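Local coordinates for protein putative enoyl-CoA hydratase (Streptomyces avermitilis, PDB 3GKB) that probably acts on acyl-CoA thioesters as an enoyl-CoA hydratase of the crotonase family, although its substrate and exact reaction remain unknown, at residues P28-G33 against F65-V70; G115-G120 against A138-I143; H17-I22 against V53-F58; P106-V111 against A128-A133. All blocks are in the same frame, centred on the assembly; numbering follows the deposited sequence.

Contact 1: P28-G33 against F65-V70; sequences PVNVIG and FFLAHV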
loop_
_atom_site.group_PDB
_atom_site.type_symbol
_atom_site.label_atom_id
_atom_site.label_comp_id
_atom_site.label_asym_id
_atom_site.label_seq_id
_atom_site.Cartn_x
_atom_site.Cartn_y
_atom_site.Cartn_z
ATOM N N PRO B 28 4.136 -8.090 35.086
ATOM C CA PRO B 28 4.852 -6.809 35.005
ATOM C C PRO B 28 5.008 -6.165 33.616
ATOM O O PRO B 28 5.402 -5.006 33.541
ATOM C CB PRO B 28 6.230 -7.160 35.575
ATOM C CG PRO B 28 6.415 -8.604 35.210
ATOM C CD PRO B 28 5.058 -9.235 35.158
ATOM N N VAL B 29 4.742 -6.880 32.530
ATOM C CA VAL B 29 4.999 -6.323 31.189
ATOM C C VAL B 29 3.878 -6.569 30.182
ATOM O O VAL B 29 4.086 -6.419 28.992
ATOM C CB VAL B 29 6.332 -6.842 30.562
ATOM C CG1 VAL B 29 7.528 -6.425 31.406
ATOM C CG2 VAL B 29 6.292 -8.351 30.421
ATOM N N ASN B 30 2.685 -6.913 30.664
ATOM C CA ASN B 30 1.543 -7.193 29.790
ATOM C C ASN B 30 1.824 -8.318 28.792
ATOM O O ASN B 30 1.499 -8.226 27.594
ATOM C CB ASN B 30 1.052 -5.927 29.076
ATOM C CG ASN B 30 0.035 -5.141 29.895
ATOM O OD1 ASN B 30 -0.053 -5.276 31.139
ATOM N ND2 ASN B 30 -0.739 -4.296 29.207
ATOM N N VAL B 31 2.382 -9.419 29.295
ATOM C CA VAL B 31 2.473 -10.599 28.429
ATOM C C VAL B 31 1.065 -11.108 28.169
ATOM O O VAL B 31 0.158 -10.904 28.965
ATOM C CB VAL B 31 3.372 -11.754 28.969
ATOM C CG1 VAL B 31 4.774 -11.285 29.267
ATOM C CG2 VAL B 31 2.749 -12.438 30.132
ATOM N N ILE B 32 0.891 -11.711 27.011
ATOM C CA ILE B 32 -0.331 -12.421 26.627
ATOM C C ILE B 32 -0.164 -13.875 27.015
ATOM O O ILE B 32 0.522 -14.662 26.324
ATOM C CB ILE B 32 -0.558 -12.378 25.117
ATOM C CG1 ILE B 32 -0.554 -10.942 24.600
ATOM C CG2 ILE B 32 -1.877 -13.085 24.766
ATOM C CD1 ILE B 32 -0.364 -10.884 23.081
ATOM N N GLY B 33 -0.770 -14.233 28.131
ATOM C CA GLY B 33 -0.767 -15.616 28.609
ATOM C C GLY B 33 -2.089 -16.297 28.323
ATOM O O GLY B 33 -3.016 -15.703 27.715
ATOM N N PHE B 65 4.639 -0.948 27.985
ATOM C CA PHE B 65 4.193 -2.039 27.076
ATOM C C PHE B 65 2.684 -2.034 26.855
ATOM O O PHE B 65 1.906 -1.926 27.792
ATOM C CB PHE B 65 4.634 -3.393 27.629
ATOM C CG PHE B 65 6.095 -3.443 27.884
ATOM C CD1 PHE B 65 6.989 -3.547 26.817
ATOM C CD2 PHE B 65 6.585 -3.265 29.150
ATOM C CE1 PHE B 65 8.344 -3.514 27.041
ATOM C CE2 PHE B 65 7.940 -3.207 29.375
ATOM C CZ PHE B 65 8.814 -3.329 28.331
ATOM N N PHE B 66 2.279 -2.131 25.591
ATOM C CA PHE B 66 0.879 -2.367 25.247
ATOM C C PHE B 66 0.585 -3.838 25.514
ATOM O O PHE B 66 -0.210 -4.171 26.409
ATOM C CB PHE B 66 0.622 -1.983 23.787
ATOM C CG PHE B 66 -0.765 -2.254 23.326
ATOM C CD1 PHE B 66 -1.794 -1.347 23.583
ATOM C CD2 PHE B 66 -1.073 -3.432 22.663
ATOM C CE1 PHE B 66 -3.070 -1.617 23.159
ATOM C CE2 PHE B 66 -2.372 -3.701 22.252
ATOM C CZ PHE B 66 -3.361 -2.796 22.506
ATOM N N LEU B 67 1.285 -4.710 24.771
ATOM C CA LEU B 67 1.300 -6.161 24.991
ATOM C C LEU B 67 2.687 -6.647 24.601
ATOM O O LEU B 67 3.099 -6.449 23.493
ATOM C CB LEU B 67 0.262 -6.891 24.163
ATOM C CG LEU B 67 -1.207 -6.747 24.585
ATOM C CD1 LEU B 67 -2.131 -7.369 23.479
ATOM C CD2 LEU B 67 -1.476 -7.350 25.996
ATOM N N ALA B 68 3.406 -7.222 25.545
ATOM C CA ALA B 68 4.822 -7.529 25.350
ATOM C C ALA B 68 5.045 -8.505 24.204
ATOM O O ALA B 68 5.889 -8.274 23.353
ATOM C CB ALA B 68 5.402 -8.087 26.617
ATOM N N HIS B 69 4.269 -9.590 24.232
ATOM C CA HIS B 69 4.343 -10.769 23.360
ATOM C C HIS B 69 3.642 -11.906 24.107
ATOM O O HIS B 69 3.209 -11.723 25.237
ATOM C CB HIS B 69 5.794 -11.159 22.968
ATOM C CG HIS B 69 6.711 -11.343 24.133
ATOM N ND1 HIS B 69 6.644 -12.443 24.965
ATOM C CD2 HIS B 69 7.682 -10.542 24.639
ATOM C CE1 HIS B 69 7.558 -12.326 25.914
ATOM N NE2 HIS B 69 8.185 -11.170 25.755
ATOM N N VAL B 70 3.527 -13.063 23.467
ATOM C CA VAL B 70 2.940 -14.231 24.108
ATOM C C VAL B 70 3.885 -14.774 25.182
ATOM O O VAL B 70 5.097 -14.785 25.016
ATOM C CB VAL B 70 2.601 -15.313 23.053
ATOM C CG1 VAL B 70 2.193 -16.623 23.724
ATOM C CG2 VAL B 70 1.468 -14.809 22.132
#
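Two buried loops run side by side, with Ala68 N donating to Asn30 O (3.0 Å) and Ile32 N to His69 O (2.9 Å), and with a single backbone bridge pairing Ile32 and Val70. The side chain of Asn30 adds a third bond: its ND2 points at Phe66 O over 2.9 Å, almost straight at 172°, and the oxygen lies in the plane of the amide. Leu24 O also accepts from this nitrogen and Asn26 N donates to OD1, so both ends of the buried carboxamide are held and its rotation is fixed. With an alanine here, Phe66 O is likely to lose this donor, and the 65-70 loop one of its ties to the 28-33 loop. Val29 lies alongside the Phe65 ring and points the same way, its CG1 3.8 Å from CE2, while CG2 reaches the methyl of Ala68 at 3.9 Å. At the other end Ile32 and Leu67 cross nearly at right angles, CD1 against CD1 at 4.0 Å. The imidazole of His69 reaches forward to the next residue, ND1 donating to Val70 O in the ring plane (2.8 Å), while NE2 is bonded to Glu267 of helix 264-268, which also packs on Val29 and Phe65. The pairing joins the loops that follow strands 19-24 and 55-60. In crotonase-fold relatives the loop at this position commonly lines the acyl-CoA site and supplies an oxyanion-hole N-H; in this structure Ala68 N is bonded to Asn30 O, so such a role here is only inferred.

Contact 2: G115-G120 against A138-I143; sequences GKARGG and AGLGQI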
loop_
_atom_site.group_PDB
_atom_site.type_symbol
_atom_site.label_atom_id
_atom_site.label_comp_id
_atom_site.label_asym_id
_atom_site.label_seq_id
_atom_site.Cartn_x
_atom_site.Cartn_y
_atom_site.Cartn_z
ATOM N N GLY B 115 2.859 2.519 23.904
ATOM C CA GLY B 115 4.122 1.878 24.200
ATOM C C GLY B 115 4.492 0.792 23.196
ATOM O O GLY B 115 4.141 0.873 22.002
ATOM N N LYS B 116 5.220 -0.205 23.690
ATOM C CA LYS B 116 5.751 -1.272 22.855
ATOM C C LYS B 116 4.822 -2.482 22.779
ATOM O O LYS B 116 4.286 -2.949 23.802
ATOM C CB LYS B 116 7.126 -1.729 23.364
ATOM C CG LYS B 116 8.203 -0.668 23.271
ATOM C CD LYS B 116 9.345 -1.009 24.194
ATOM C CE LYS B 116 10.521 -0.061 24.062
ATOM N NZ LYS B 116 10.157 1.301 24.490
ATOM N N ALA B 117 4.674 -2.989 21.551
ATOM C CA ALA B 117 3.931 -4.213 21.279
ATOM C C ALA B 117 4.777 -5.073 20.362
ATOM O O ALA B 117 5.201 -4.621 19.310
ATOM C CB ALA B 117 2.573 -3.894 20.616
ATOM N N ARG B 118 5.064 -6.296 20.793
ATOM C CA ARG B 118 5.868 -7.202 20.016
ATOM C C ARG B 118 5.204 -8.572 19.878
ATOM O O ARG B 118 4.337 -8.965 20.687
ATOM C CB ARG B 118 7.264 -7.374 20.591
ATOM C CG ARG B 118 8.102 -6.115 20.647
ATOM C CD ARG B 118 9.442 -6.472 21.198
ATOM N NE ARG B 118 10.431 -5.399 21.303
ATOM C CZ ARG B 118 10.685 -4.693 22.411
ATOM N NH1 ARG B 118 9.950 -4.848 23.490
ATOM N NH2 ARG B 118 11.693 -3.817 22.430
ATOM N N GLY B 119 5.600 -9.281 18.829
ATOM C CA GLY B 119 5.062 -10.610 18.523
ATOM C C GLY B 119 3.559 -10.633 18.459
ATOM O O GLY B 119 2.938 -9.842 17.738
ATOM N N GLY B 120 2.963 -11.494 19.269
ATOM C CA GLY B 120 1.517 -11.542 19.378
ATOM C C GLY B 120 0.852 -10.225 19.745
ATOM O O GLY B 120 -0.289 -9.979 19.349
ATOM N N ALA B 138 5.718 4.948 20.999
ATOM C CA ALA B 138 5.198 3.667 20.577
ATOM C C ALA B 138 6.235 2.887 19.788
ATOM O O ALA B 138 7.107 3.459 19.129
ATOM C CB ALA B 138 3.966 3.849 19.736
ATOM N N GLY B 139 6.093 1.579 19.802
ATOM C CA GLY B 139 6.917 0.716 18.968
ATOM C C GLY B 139 6.213 -0.593 18.628
ATOM O O GLY B 139 5.446 -1.112 19.419
ATOM N N LEU B 140 6.506 -1.120 17.439
ATOM C CA LEU B 140 5.943 -2.360 16.958
ATOM C C LEU B 140 7.042 -3.220 16.385
ATOM O O LEU B 140 7.851 -2.737 15.570
ATOM C CB LEU B 140 4.935 -2.101 15.846
ATOM C CG LEU B 140 3.541 -1.720 16.263
ATOM C CD1 LEU B 140 2.813 -1.150 15.062
ATOM C CD2 LEU B 140 2.817 -2.967 16.845
ATOM N N GLY B 141 7.097 -4.467 16.818
ATOM C CA GLY B 141 8.074 -5.389 16.268
ATOM C C GLY B 141 7.593 -6.822 16.250
ATOM O O GLY B 141 6.852 -7.259 17.148
ATOM N N GLN B 142 8.037 -7.574 15.249
ATOM C CA GLN B 142 7.769 -9.019 15.219
ATOM C C GLN B 142 9.044 -9.695 15.727
ATOM O O GLN B 142 9.989 -9.880 14.987
ATOM C CB GLN B 142 7.379 -9.519 13.819
ATOM C CG GLN B 142 6.056 -8.938 13.258
ATOM C CD GLN B 142 4.758 -9.326 14.023
ATOM O OE1 GLN B 142 3.704 -8.705 13.782
ATOM N NE2 GLN B 142 4.817 -10.348 14.928
ATOM N N ILE B 143 9.068 -10.026 17.011
ATOM C CA ILE B 143 10.260 -10.568 17.666
ATOM C C ILE B 143 10.535 -12.044 17.345
ATOM O O ILE B 143 11.619 -12.563 17.659
ATOM C CB ILE B 143 10.114 -10.396 19.202
ATOM C CG1 ILE B 143 11.447 -10.585 19.938
ATOM C CG2 ILE B 143 9.095 -11.392 19.763
ATOM C CD1 ILE B 143 12.411 -9.434 19.805
#
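The flat carboxamide of Gln142 turns its nitrogen toward Gly119: NE2 lies 3.4 Å from Gly119 O in a weak, bent bond, and its firmer partner is Glu144. The other flat groups that meet are peptides. Gly141 N donates to Ala117 O (3.1 Å) and Gly119 N to Gly141 O (2.9 Å), while Gly139 N donates to Gly115 O. With Ala117 N donating to Gly139 O (2.9 Å), these bonds make a parallel ladder whose strand directions differ by 9°. Ala117 and Leu140 share one face, CB against CD2 at 3.9 Å, and helix 120-127 packs on both. On the other face, where the partner strand has Gly139 and Gly141, Arg118 sets its CB 3.5 Å from Gly141 O, and the extended chain carries the guanidinium to a salt bridge with Glu271. Gly119, at positive phi (53°), holds the N-cap position of helix 120-127; a side chain there would press on Ile143. This small parallel pair, set beside the main sheet, is part of the crotonase spiral, in which the glycines opening the corresponding helix commonly furnish an oxyanion-hole N-H.

Contact 3: H17-I22 against V53-F58; sequences HGVARI and VRVIVF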
loop_
_atom_site.group_PDB
_atom_site.type_symbol
_atom_site.label_atom_id
_atom_site.label_comp_id
_atom_site.label_asym_id
_atom_site.label_seq_id
_atom_site.Cartn_x
_atom_site.Cartn_y
_atom_site.Cartn_z
ATOM N N HIS B 17 -22.018 5.412 26.707
ATOM C CA HIS B 17 -22.249 6.211 25.494
ATOM C C HIS B 17 -21.944 5.442 24.197
ATOM O O HIS B 17 -21.596 6.047 23.171
ATOM C CB HIS B 17 -21.436 7.516 25.506
ATOM C CG HIS B 17 -21.521 8.281 26.786
ATOM N ND1 HIS B 17 -22.719 8.688 27.338
ATOM C CD2 HIS B 17 -20.551 8.719 27.620
ATOM C CE1 HIS B 17 -22.478 9.334 28.467
ATOM N NE2 HIS B 17 -21.173 9.367 28.661
ATOM N N GLY B 18 -22.069 4.117 24.241
ATOM C CA GLY B 18 -21.828 3.279 23.066
ATOM C C GLY B 18 -20.365 2.886 22.838
ATOM O O GLY B 18 -20.052 2.211 21.857
ATOM N N VAL B 19 -19.476 3.263 23.752
ATOM C CA VAL B 19 -18.040 2.913 23.604
ATOM C C VAL B 19 -17.619 2.017 24.765
ATOM O O VAL B 19 -17.779 2.404 25.917
ATOM C CB VAL B 19 -17.144 4.157 23.563
ATOM C CG1 VAL B 19 -15.649 3.751 23.445
ATOM C CG2 VAL B 19 -17.538 5.133 22.426
ATOM N N ALA B 20 -17.108 0.815 24.477
ATOM C CA ALA B 20 -16.441 0.012 25.513
ATOM C C ALA B 20 -14.946 0.250 25.492
ATOM O O ALA B 20 -14.357 0.333 24.433
ATOM C CB ALA B 20 -16.746 -1.455 25.344
ATOM N N ARG B 21 -14.337 0.400 26.664
ATOM C CA ARG B 21 -12.890 0.564 26.789
ATOM C C ARG B 21 -12.362 -0.692 27.461
ATOM O O ARG B 21 -12.834 -1.072 28.546
ATOM C CB ARG B 21 -12.538 1.806 27.613
ATOM C CG ARG B 21 -12.670 3.094 26.827
ATOM C CD ARG B 21 -12.234 4.266 27.663
ATOM N NE ARG B 21 -13.189 4.553 28.729
ATOM C CZ ARG B 21 -12.928 5.281 29.821
ATOM N NH1 ARG B 21 -11.723 5.807 30.033
ATOM N NH2 ARG B 21 -13.885 5.474 30.722
ATOM N N ILE B 22 -11.427 -1.362 26.793
ATOM C CA ILE B 22 -10.800 -2.547 27.343
ATOM C C ILE B 22 -9.371 -2.145 27.664
ATOM O O ILE B 22 -8.618 -1.776 26.777
ATOM C CB ILE B 22 -10.870 -3.738 26.350
ATOM C CG1 ILE B 22 -12.342 -4.119 26.069
ATOM C CG2 ILE B 22 -10.106 -4.914 26.886
ATOM C CD1 ILE B 22 -12.508 -5.226 25.022
ATOM N N VAL B 53 -23.367 -1.347 22.624
ATOM C CA VAL B 53 -21.954 -1.015 22.382
ATOM C C VAL B 53 -21.674 -1.065 20.887
ATOM O O VAL B 53 -21.956 -2.057 20.227
ATOM C CB VAL B 53 -21.022 -1.951 23.136
ATOM C CG1 VAL B 53 -19.532 -1.634 22.789
ATOM C CG2 VAL B 53 -21.242 -1.794 24.659
ATOM N N ARG B 54 -21.145 0.040 20.373
ATOM C CA ARG B 54 -20.861 0.191 18.943
ATOM C C ARG B 54 -19.362 0.303 18.596
ATOM O O ARG B 54 -18.969 0.076 17.444
ATOM C CB ARG B 54 -21.664 1.373 18.399
ATOM C CG ARG B 54 -23.187 1.160 18.503
ATOM C CD ARG B 54 -23.967 2.312 17.970
ATOM N NE ARG B 54 -23.754 3.537 18.744
ATOM C CZ ARG B 54 -24.351 3.830 19.900
ATOM N NH1 ARG B 54 -25.208 2.977 20.461
ATOM N NH2 ARG B 54 -24.073 4.975 20.525
ATOM N N VAL B 55 -18.545 0.682 19.566
ATOM C CA VAL B 55 -17.105 0.902 19.374
ATOM C C VAL B 55 -16.412 0.271 20.545
ATOM O O VAL B 55 -16.916 0.358 21.686
ATOM C CB VAL B 55 -16.748 2.422 19.291
ATOM C CG1 VAL B 55 -15.232 2.632 19.176
ATOM C CG2 VAL B 55 -17.508 3.087 18.103
ATOM N N ILE B 56 -15.250 -0.347 20.295
ATOM C CA ILE B 56 -14.389 -0.872 21.377
ATOM C C ILE B 56 -12.995 -0.248 21.222
ATOM O O ILE B 56 -12.440 -0.234 20.115
ATOM C CB ILE B 56 -14.244 -2.408 21.290
ATOM C CG1 ILE B 56 -15.609 -3.085 21.487
ATOM C CG2 ILE B 56 -13.187 -2.902 22.298
ATOM C CD1 ILE B 56 -15.659 -4.566 21.058
ATOM N N VAL B 57 -12.460 0.315 22.304
ATOM C CA VAL B 57 -11.118 0.894 22.289
ATOM C C VAL B 57 -10.228 0.092 23.242
ATOM O O VAL B 57 -10.536 -0.044 24.435
ATOM C CB VAL B 57 -11.069 2.357 22.738
ATOM C CG1 VAL B 57 -9.599 2.886 22.626
ATOM C CG2 VAL B 57 -12.007 3.250 21.910
ATOM N N PHE B 58 -9.134 -0.428 22.709
ATOM C CA PHE B 58 -8.149 -1.155 23.491
ATOM C C PHE B 58 -7.012 -0.234 23.858
ATOM O O PHE B 58 -6.459 0.453 22.992
ATOM C CB PHE B 58 -7.563 -2.306 22.675
ATOM C CG PHE B 58 -8.556 -3.321 22.211
ATOM C CD1 PHE B 58 -8.907 -4.388 23.007
ATOM C CD2 PHE B 58 -9.109 -3.242 20.956
ATOM C CE1 PHE B 58 -9.799 -5.361 22.546
ATOM C CE2 PHE B 58 -10.007 -4.196 20.520
ATOM C CZ PHE B 58 -10.347 -5.254 21.338
HETATM O O HOH W 1 -22.714 7.843 21.352
#
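Ile22 and Phe58 stand side by side on one face of two parallel strands, the neighbours in a beta-alpha-beta unit whose helix, 34-48, packs over Ile22 and Ile56. CG1 of Ile22 is anti to the carbonyl carbon (chi1 -62°), and the extended chain beyond it brings CD1 against two partners, 3.7 Å from Phe58 CE1 and 3.6 Å from Ile56 CG2. The two isoleucines cross obliquely, and that same CG2 covers one face of the Phe58 ring near its rim. Shortening Ile22 to an alanine removes CD1 and is likely to leave a gap beside Ile56 CG2 and Phe58 CE1, both of which it now touches. Further back on this face Ala20 sets its CB 3.8 Å from Val53 CG1. The opposite face carries Val19 beside Val57, CG1 to CG2 at 4.0 Å, with helix 195-210 covering Val19, Val55 and Val57. Arg21 leads its polar end away from the partner strand. Between the faces the backbones pair through Ala20 N to Val55 O, Val57 N to Ala20 O, and Ile22 N to Val57 O, with the strands turned 21° from parallel. Gly18 begins the pairing: its O is gripped by two donors, Arg54 N at 2.8 Å and Val55 N at 3.1 Å, and its CA lies over one face of the Arg54 guanidinium, where a side chain would clash. Arg54 NE is bonded to Ala210 O. At the edge of that guanidinium sits a water in its plane, donating to His17 O over 2.8 Å and accepting a weak bond from Arg54 NH2.

Contact 4: P106-V111 against A128-A133; sequences PQVTIV and ADMAFA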
loop_
_atom_site.group_PDB
_atom_site.type_symbol
_atom_site.label_atom_id
_atom_site.label_comp_id
_atom_site.label_asym_id
_atom_site.label_seq_id
_atom_site.Cartn_x
_atom_site.Cartn_y
_atom_site.Cartn_z
ATOM N N PRO B 106 -18.094 -7.352 15.575
ATOM C CA PRO B 106 -19.099 -6.481 14.948
ATOM C C PRO B 106 -18.865 -4.988 15.201
ATOM O O PRO B 106 -19.047 -4.183 14.294
ATOM C CB PRO B 106 -20.432 -6.930 15.565
ATOM C CG PRO B 106 -20.134 -7.910 16.573
ATOM C CD PRO B 106 -18.704 -8.382 16.427
ATOM N N GLN B 107 -18.511 -4.624 16.432
ATOM C CA GLN B 107 -18.179 -3.242 16.792
ATOM C C GLN B 107 -16.957 -2.766 16.012
ATOM O O GLN B 107 -16.109 -3.556 15.636
ATOM C CB GLN B 107 -17.835 -3.123 18.285
ATOM C CG GLN B 107 -19.023 -3.196 19.233
ATOM C CD GLN B 107 -19.459 -4.638 19.568
ATOM O OE1 GLN B 107 -18.774 -5.596 19.237
ATOM N NE2 GLN B 107 -20.608 -4.776 20.233
ATOM N N VAL B 108 -16.836 -1.458 15.837
ATOM C CA VAL B 108 -15.586 -0.897 15.308
ATOM C C VAL B 108 -14.533 -1.077 16.390
ATOM O O VAL B 108 -14.785 -0.740 17.562
ATOM C CB VAL B 108 -15.739 0.596 15.010
ATOM C CG1 VAL B 108 -14.366 1.207 14.595
ATOM C CG2 VAL B 108 -16.820 0.818 13.945
ATOM N N THR B 109 -13.373 -1.637 16.039
ATOM C CA THR B 109 -12.309 -1.869 17.015
ATOM C C THR B 109 -11.145 -0.862 16.761
ATOM O O THR B 109 -10.674 -0.663 15.611
ATOM C CB THR B 109 -11.787 -3.299 16.935
ATOM O OG1 THR B 109 -11.405 -3.602 15.574
ATOM C CG2 THR B 109 -12.866 -4.317 17.409
ATOM N N ILE B 110 -10.724 -0.191 17.833
ATOM C CA ILE B 110 -9.702 0.843 17.757
ATOM C C ILE B 110 -8.609 0.513 18.769
ATOM O O ILE B 110 -8.915 0.257 19.925
ATOM C CB ILE B 110 -10.296 2.246 18.097
ATOM C CG1 ILE B 110 -11.392 2.630 17.105
ATOM C CG2 ILE B 110 -9.183 3.326 18.091
ATOM C CD1 ILE B 110 -12.204 3.901 17.525
ATOM N N VAL B 111 -7.349 0.510 18.345
ATOM C CA VAL B 111 -6.223 0.337 19.291
ATOM C C VAL B 111 -5.548 1.691 19.499
ATOM O O VAL B 111 -5.257 2.408 18.535
ATOM C CB VAL B 111 -5.175 -0.694 18.784
ATOM C CG1 VAL B 111 -3.851 -0.595 19.592
ATOM C CG2 VAL B 111 -5.748 -2.153 18.828
ATOM N N ALA B 128 -6.914 -5.009 14.606
ATOM C CA ALA B 128 -8.015 -4.080 14.877
ATOM C C ALA B 128 -8.389 -3.294 13.615
ATOM O O ALA B 128 -7.571 -3.121 12.704
ATOM C CB ALA B 128 -7.657 -3.139 16.005
ATOM N N ASP B 129 -9.622 -2.788 13.565
ATOM C CA ASP B 129 -10.042 -1.994 12.425
ATOM C C ASP B 129 -9.136 -0.789 12.208
ATOM O O ASP B 129 -8.805 -0.427 11.066
ATOM C CB ASP B 129 -11.487 -1.515 12.545
ATOM C CG ASP B 129 -12.499 -2.654 12.527
ATOM O OD1 ASP B 129 -12.233 -3.735 11.947
ATOM O OD2 ASP B 129 -13.587 -2.439 13.128
ATOM N N MET B 130 -8.730 -0.149 13.307
ATOM C CA MET B 130 -7.826 1.001 13.193
ATOM C C MET B 130 -6.915 1.086 14.412
ATOM O O MET B 130 -7.300 0.668 15.531
ATOM C CB MET B 130 -8.594 2.338 12.923
ATOM C CG MET B 130 -9.745 2.723 13.809
ATOM S SD MET B 130 -10.905 4.052 13.126
ATOM C CE MET B 130 -12.078 3.111 12.203
ATOM N N ALA B 131 -5.699 1.589 14.191
ATOM C CA ALA B 131 -4.697 1.711 15.234
ATOM C C ALA B 131 -4.033 3.093 15.105
ATOM O O ALA B 131 -3.592 3.492 14.010
ATOM C CB ALA B 131 -3.645 0.645 15.102
ATOM N N PHE B 132 -3.960 3.778 16.234
ATOM C CA PHE B 132 -3.359 5.116 16.351
ATOM C C PHE B 132 -2.258 5.005 17.405
ATOM O O PHE B 132 -2.508 4.479 18.509
ATOM C CB PHE B 132 -4.421 6.147 16.783
ATOM C CG PHE B 132 -5.570 6.259 15.805
ATOM C CD1 PHE B 132 -5.367 6.862 14.572
ATOM C CD2 PHE B 132 -6.818 5.685 16.063
ATOM C CE1 PHE B 132 -6.418 6.951 13.631
ATOM C CE2 PHE B 132 -7.862 5.783 15.134
ATOM C CZ PHE B 132 -7.635 6.406 13.909
ATOM N N ALA B 133 -1.065 5.519 17.088
ATOM C CA ALA B 133 0.115 5.335 17.943
ATOM C C ALA B 133 0.824 6.649 18.294
ATOM O O ALA B 133 0.847 7.591 17.502
ATOM C CB ALA B 133 1.129 4.364 17.297
HETATM O O HOH W 2 -12.975 -5.391 14.159
#
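Thr109 and Asp129 clasp each other where the two strands begin to pair: Asp129 N donates to Thr109 OG1 (2.8 Å, 169°), and Thr109 N returns a bond to Asp129 OD2 (3.0 Å) from above the carboxylate plane. Thr109 puts OG1 between its own N and carbonyl carbon (chi1 53°), which turns the hydroxyl toward the start of the partner strand. Beyond this pair the packing is close and apolar. Val111 CG2 presses on Ala128 CB at 3.5 Å on one face, while on the other Ile110 and Met130 lie side by side, CG1 to CG at 3.7 Å. Met130 then bends at its sulfur (chi3 88°) to carry CE to within 3.8 Å of Val108 CG1. Ile110 CG2 meets the Phe132 ring at its edge, in the plane of the ring. The parallel backbone bonds Met130 N to Thr109 O, Val111 N to Met130 O, and Phe132 N to Val111 O (3.0 Å) run through this part. The Thr109-Asp129 end, though buried, is polar and holds a water, which lies 2.8 Å from Thr109 OG1 and donates a weak bond to Asp129 OD1; a glycerol, probably from the crystallisation liquor, lies about 6 Å from the Asp129 side chain. Charges gather there too, with Lys221 bridged to OD2 and Arg165 of a neighbouring subunit to OD1. The pair forms part of the main sheet of the crotonase fold, with strand 55-60 beyond strand 108-113, helix 195-210 covering Val108, Ile110 and Phe132, and helix 120-127 packing on Val111 and Ala131.

From the N terminus, contact 3 closes round helix 34-48, bringing strand 55-60 beside strand 19-24. Contact 1 crosses it, its segments alternating with those of contact 3, and pairs the loops that leave those two strands. Contact 4 then opens after contact 1 has closed, and contact 2 crosses it in the same way: strands 108-113 and 116-118 are followed, after helix 120-127, by strands 130-134 and 139-141. Contacts 3 and 4 join within the main sheet through backbone bonds between Ile56 and both Val108 and Ile110. Contacts 1 and 2 meet where Phe66 N lies 2.8 Å from Lys116 O, tying the loops to the small sheet.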